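Local coordinates for putative lipoprotein (Pseudomonas protegens, PDB 4KT3) that binds a type VI secretion peptidoglycan glycoside hydrolase effector as its immunity partner and probably neutralises it, at residues L19-L28 with P60-G68. Sequence-based numbering, arbitrary orientation.
Sequences LTREQAEQVL and PGYYDFSLG
The first turns of a helix, residues 21-28, lie across strand 62-68, Arg21 above Tyr63 and Glu25 above Phe65; the axes approach to 8.9 Å and cross at -58°. No direct hydrogen bond joins the segments, and two aromatic side chains of the strand carry the contact. CB of Arg21 sits over the face of the Tyr63 ring, 4.0 Å from its centroid, a CH-pi contact. With CG anti to the backbone N (chi1 -173°) and a bend at chi3, the arginine crosses the ring at about a right angle, bringing NH1 to 3.6 Å from Tyr63 CD1, the guanidinium and ring planes 58° apart. One water links Tyr63 OH to the Leu19 carbonyl O, another links Arg21 NH1 to the Asp64 carbonyl O. Phe65 thrusts its CZ against the helix backbone, 3.6 Å from Arg21 O, which lies at the ring edge. Glu25 CB packs against CE1 of Phe65, and Leu28 CD2 reaches Phe65 CB at 3.5 Å. Ala24 CB touches both rings. A capping box of Thr20 and Gln23 starts the helix. This helix-on-sheet packing continues onto strand 78-86, where Ala24 meets Val85 and Leu28 meets Phe83, while Phe65 also touches Ile46 of strand 44-47 and Val27 packs on helix 104-117.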
ATOM      1  N   LEU B  19     -12.045  -9.956  15.225  1.00 22.72           N
ATOM      2  CA  LEU B  19     -12.688  -9.706  13.941  1.00 20.77           C
ATOM      3  C   LEU B  19     -12.170 -10.659  12.876  1.00 22.93           C
ATOM      4  O   LEU B  19     -10.983 -10.987  12.849  1.00 23.53           O
ATOM      5  CB  LEU B  19     -12.407  -8.269  13.490  1.00 23.05           C
ATOM      6  CG  LEU B  19     -12.894  -7.128  14.389  1.00 20.84           C
ATOM      7  CD1 LEU B  19     -12.252  -5.804  13.975  1.00 20.09           C
ATOM      8  CD2 LEU B  19     -14.402  -7.025  14.330  1.00 24.29           C
ATOM      9  N   THR B  20     -13.069 -11.098  11.998  1.00 21.10           N
ATOM     10  CA  THR B  20     -12.673 -11.744  10.747  1.00 21.96           C
ATOM     11  C   THR B  20     -12.149 -10.695   9.779  1.00 24.35           C
ATOM     12  O   THR B  20     -12.315  -9.492  10.000  1.00 21.03           O
ATOM     13  CB  THR B  20     -13.858 -12.406  10.064  1.00 24.85           C
ATOM     14  OG1 THR B  20     -14.832 -11.403   9.742  1.00 26.63           O
ATOM     15  CG2 THR B  20     -14.482 -13.454  10.966  1.00 27.82           C
ATOM     16  N   ARG B  21     -11.532 -11.148   8.692  1.00 23.22           N
ATOM     17  CA  ARG B  21     -11.048 -10.224   7.684  1.00 20.66           C
ATOM     18  C   ARG B  21     -12.198  -9.389   7.136  1.00 25.56           C
ATOM     19  O   ARG B  21     -12.052  -8.188   6.909  1.00 22.10           O
ATOM     20  CB  ARG B  21     -10.369 -10.980   6.543  1.00 23.92           C
ATOM     21  CG  ARG B  21      -9.677 -10.051   5.533  1.00 20.64           C
ATOM     22  CD  ARG B  21      -9.239 -10.795   4.271  1.00 26.19           C
ATOM     23  NE  ARG B  21      -8.667 -12.110   4.559  1.00 34.69           N
ATOM     24  CZ  ARG B  21      -7.381 -12.334   4.815  1.00 34.11           C
ATOM     25  NH1 ARG B  21      -6.512 -11.331   4.834  1.00 32.10           N
ATOM     26  NH2 ARG B  21      -6.961 -13.565   5.061  1.00 35.19           N
ATOM     27  N   GLU B  22     -13.345 -10.028   6.919  1.00 24.37           N
ATOM     28  CA  GLU B  22     -14.495  -9.339   6.347  1.00 26.82           C
ATOM     29  C   GLU B  22     -14.989  -8.249   7.291  1.00 23.16           C
ATOM     30  O   GLU B  22     -15.297  -7.136   6.860  1.00 22.06           O
ATOM     31  CB  GLU B  22     -15.618 -10.334   6.037  1.00 31.50           C
ATOM     32  CG  GLU B  22     -16.822  -9.723   5.334  1.00 36.27           C
ATOM     33  N   GLN B  23     -15.055  -8.572   8.580  1.00 22.22           N
ATOM     34  CA  GLN B  23     -15.476  -7.605   9.585  1.00 21.29           C
ATOM     35  C   GLN B  23     -14.480  -6.451   9.694  1.00 20.95           C
ATOM     36  O   GLN B  23     -14.880  -5.294   9.830  1.00 20.14           O
ATOM     37  CB  GLN B  23     -15.648  -8.290  10.942  1.00 23.28           C
ATOM     38  CG  GLN B  23     -16.829  -9.253  10.994  1.00 27.92           C
ATOM     39  CD  GLN B  23     -16.885 -10.066  12.273  1.00 28.02           C
ATOM     40  OE1 GLN B  23     -15.855 -10.449  12.828  1.00 26.17           O
ATOM     41  NE2 GLN B  23     -18.098 -10.327  12.757  1.00 31.03           N
ATOM     42  N   ALA B  24     -13.188  -6.761   9.623  1.00 18.93           N
ATOM     43  CA  ALA B  24     -12.157  -5.729   9.671  1.00 16.79           C
ATOM     44  C   ALA B  24     -12.318  -4.767   8.488  1.00 19.09           C
ATOM     45  O   ALA B  24     -12.142  -3.562   8.634  1.00 18.94           O
ATOM     46  CB  ALA B  24     -10.765  -6.356   9.670  1.00 17.11           C
ATOM     47  N   GLU B  25     -12.672  -5.295   7.320  1.00 19.83           N
ATOM     48  CA  GLU B  25     -12.893  -4.436   6.166  1.00 19.08           C
ATOM     49  C   GLU B  25     -14.087  -3.510   6.412  1.00 19.28           C
ATOM     50  O   GLU B  25     -14.082  -2.346   6.012  1.00 20.29           O
ATOM     51  CB  GLU B  25     -13.140  -5.247   4.892  1.00 18.69           C
ATOM     52  CG  GLU B  25     -13.170  -4.371   3.657  1.00 22.55           C
ATOM     53  CD  GLU B  25     -13.651  -5.105   2.422  1.00 32.52           C
ATOM     54  OE1 GLU B  25     -13.213  -6.246   2.180  1.00 36.34           O
ATOM     55  OE2 GLU B  25     -14.475  -4.531   1.688  1.00 34.81           O
ATOM     56  N   GLN B  26     -15.117  -4.027   7.067  1.00 18.95           N
ATOM     57  CA  GLN B  26     -16.277  -3.198   7.360  1.00 22.04           C
ATOM     58  C   GLN B  26     -15.916  -2.094   8.356  1.00 22.02           C
ATOM     59  O   GLN B  26     -16.396  -0.963   8.229  1.00 21.71           O
ATOM     60  CB  GLN B  26     -17.457  -4.042   7.839  1.00 24.87           C
ATOM     61  CG  GLN B  26     -18.055  -4.895   6.730  1.00 34.39           C
ATOM     62  CD  GLN B  26     -18.401  -4.083   5.481  1.00 37.30           C
ATOM     63  OE1 GLN B  26     -19.068  -3.049   5.564  1.00 38.46           O
ATOM     64  NE2 GLN B  26     -17.939  -4.548   4.319  1.00 40.84           N
ATOM     65  N   VAL B  27     -15.049  -2.410   9.318  1.00 20.93           N
ATOM     66  CA  VAL B  27     -14.518  -1.398  10.226  1.00 18.61           C
ATOM     67  C   VAL B  27     -13.777  -0.326   9.422  1.00 17.43           C
ATOM     68  O   VAL B  27     -14.003   0.870   9.605  1.00 18.81           O
ATOM     69  CB  VAL B  27     -13.569  -2.017  11.294  1.00 18.78           C
ATOM     70  CG1 VAL B  27     -12.868  -0.937  12.099  1.00 19.50           C
ATOM     71  CG2 VAL B  27     -14.348  -2.935  12.239  1.00 21.74           C
ATOM     72  N   LEU B  28     -12.885  -0.750   8.530  1.00 18.04           N
ATOM     73  CA  LEU B  28     -12.161   0.195   7.684  1.00 15.35           C
ATOM     74  C   LEU B  28     -13.132   1.076   6.895  1.00 20.14           C
ATOM     75  O   LEU B  28     -12.946   2.295   6.794  1.00 18.11           O
ATOM     76  CB  LEU B  28     -11.220  -0.549   6.731  1.00 16.07           C
ATOM     77  CG  LEU B  28     -10.480   0.359   5.750  1.00 17.62           C
ATOM     78  CD1 LEU B  28      -9.610   1.372   6.499  1.00 20.62           C
ATOM     79  CD2 LEU B  28      -9.632  -0.457   4.791  1.00 17.85           C
ATOM     80  N   PRO B  60       1.272  -8.922  12.011  1.00 13.79           N
ATOM     81  CA  PRO B  60       0.632  -9.725  13.057  1.00 14.57           C
ATOM     82  C   PRO B  60      -0.266  -8.889  13.964  1.00 13.82           C
ATOM     83  O   PRO B  60       0.138  -7.818  14.427  1.00 14.61           O
ATOM     84  CB  PRO B  60       1.824 -10.278  13.826  1.00 17.75           C
ATOM     85  CG  PRO B  60       2.893 -10.432  12.756  1.00 17.43           C
ATOM     86  CD  PRO B  60       2.703  -9.252  11.848  1.00 14.14           C
ATOM     87  N   GLY B  61      -1.484  -9.374  14.191  1.00 14.71           N
ATOM     88  CA  GLY B  61      -2.450  -8.656  15.012  1.00 15.59           C
ATOM     89  C   GLY B  61      -3.433  -7.820  14.212  1.00 13.14           C
ATOM     90  O   GLY B  61      -4.420  -7.325  14.770  1.00 15.64           O
ATOM     91  N   TYR B  62      -3.152  -7.656  12.915  1.00 12.45           N
ATOM     92  CA  TYR B  62      -3.940  -6.796  12.026  1.00 12.41           C
ATOM     93  C   TYR B  62      -4.289  -7.525  10.727  1.00 12.66           C
ATOM     94  O   TYR B  62      -3.632  -8.503  10.344  1.00 13.52           O
ATOM     95  CB  TYR B  62      -3.142  -5.521  11.658  1.00 11.40           C
ATOM     96  CG  TYR B  62      -2.736  -4.710  12.858  1.00 12.49           C
ATOM     97  CD1 TYR B  62      -1.612  -5.051  13.597  1.00 12.47           C
ATOM     98  CD2 TYR B  62      -3.475  -3.613  13.260  1.00 11.44           C
ATOM     99  CE1 TYR B  62      -1.262  -4.342  14.737  1.00 11.47           C
ATOM    100  CE2 TYR B  62      -3.137  -2.894  14.390  1.00 13.10           C
ATOM    101  CZ  TYR B  62      -2.028  -3.251  15.117  1.00 11.86           C
ATOM    102  OH  TYR B  62      -1.686  -2.541  16.248  1.00 15.99           O
ATOM    103  N   TYR B  63      -5.318  -7.033  10.047  1.00 12.72           N
ATOM    104  CA  TYR B  63      -5.517  -7.331   8.636  1.00 12.08           C
ATOM    105  C   TYR B  63      -5.186  -6.065   7.847  1.00 11.93           C
ATOM    106  O   TYR B  63      -5.572  -4.969   8.251  1.00 12.96           O
ATOM    107  CB  TYR B  63      -6.957  -7.737   8.377  1.00 13.85           C
ATOM    108  CG  TYR B  63      -7.281  -9.124   8.855  1.00 16.23           C
ATOM    109  CD1 TYR B  63      -6.682 -10.232   8.273  1.00 18.05           C
ATOM    110  CD2 TYR B  63      -8.191  -9.329   9.880  1.00 19.47           C
ATOM    111  CE1 TYR B  63      -6.976 -11.507   8.705  1.00 20.31           C
ATOM    112  CE2 TYR B  63      -8.494 -10.593  10.315  1.00 20.44           C
ATOM    113  CZ  TYR B  63      -7.882 -11.680   9.731  1.00 21.28           C
ATOM    114  OH  TYR B  63      -8.195 -12.944  10.166  1.00 28.38           O
ATOM    115  N   ASP B  64      -4.474  -6.214   6.734  1.00 12.17           N
ATOM    116  CA  ASP B  64      -4.091  -5.068   5.910  1.00  9.97           C
ATOM    117  C   ASP B  64      -5.004  -4.921   4.688  1.00  9.71           C
ATOM    118  O   ASP B  64      -5.493  -5.919   4.128  1.00 12.00           O
ATOM    119  CB  ASP B  64      -2.649  -5.205   5.415  1.00 11.09           C
ATOM    120  CG  ASP B  64      -1.612  -5.082   6.516  1.00 12.15           C
ATOM    121  OD1 ASP B  64      -1.961  -4.930   7.707  1.00 12.59           O
ATOM    122  OD2 ASP B  64      -0.416  -5.175   6.165  1.00 12.25           O
ATOM    123  N   PHE B  65      -5.202  -3.674   4.258  1.00 11.63           N
ATOM    124  CA  PHE B  65      -6.074  -3.361   3.132  1.00 12.97           C
ATOM    125  C   PHE B  65      -5.473  -2.237   2.318  1.00 13.92           C
ATOM    126  O   PHE B  65      -4.918  -1.287   2.874  1.00 13.44           O
ATOM    127  CB  PHE B  65      -7.456  -2.900   3.617  1.00 13.85           C
ATOM    128  CG  PHE B  65      -8.170  -3.916   4.432  1.00 12.78           C
ATOM    129  CD1 PHE B  65      -8.996  -4.851   3.825  1.00 15.20           C
ATOM    130  CD2 PHE B  65      -8.006  -3.955   5.814  1.00 13.82           C
ATOM    131  CE1 PHE B  65      -9.648  -5.804   4.576  1.00 13.06           C
ATOM    132  CE2 PHE B  65      -8.662  -4.908   6.565  1.00 17.11           C
ATOM    133  CZ  PHE B  65      -9.489  -5.826   5.947  1.00 15.07           C
ATOM    134  N   SER B  66      -5.581  -2.340   0.999  1.00 12.86           N
ATOM    135  CA  SER B  66      -5.188  -1.231   0.144  1.00 11.35           C
ATOM    136  C   SER B  66      -6.428  -0.561  -0.425  1.00 14.70           C
ATOM    137  O   SER B  66      -7.447  -1.213  -0.662  1.00 16.62           O
ATOM    138  CB  SER B  66      -4.284  -1.710  -0.988  1.00 18.29           C
ATOM    139  OG  SER B  66      -4.997  -2.499  -1.908  1.00 18.38           O
ATOM    140  N   LEU B  67      -6.334   0.751  -0.623  1.00 13.51           N
ATOM    141  CA  LEU B  67      -7.382   1.537  -1.244  1.00 14.33           C
ATOM    142  C   LEU B  67      -6.809   2.090  -2.538  1.00 13.29           C
ATOM    143  O   LEU B  67      -5.772   2.756  -2.542  1.00 14.85           O
ATOM    144  CB  LEU B  67      -7.792   2.674  -0.328  1.00 15.96           C
ATOM    145  CG  LEU B  67      -8.791   3.680  -0.901  1.00 19.52           C
ATOM    146  CD1 LEU B  67     -10.125   3.016  -1.222  1.00 22.19           C
ATOM    147  CD2 LEU B  67      -8.968   4.826   0.079  1.00 22.31           C
ATOM    148  N   GLY B  68      -7.466   1.796  -3.646  1.00 18.56           N
ATOM    149  CA  GLY B  68      -6.908   2.143  -4.933  1.00 23.65           C
ATOM    150  C   GLY B  68      -7.932   2.516  -5.974  1.00 17.41           C
ATOM    151  O   GLY B  68      -9.133   2.444  -5.737  1.00 18.07           O
TER
HETATM  152  O   HOH W   1      -9.823 -13.392  12.219  1.00 29.02           O
HETATM  153  O   HOH W   2      -6.632  -8.337   4.818  1.00 16.70           O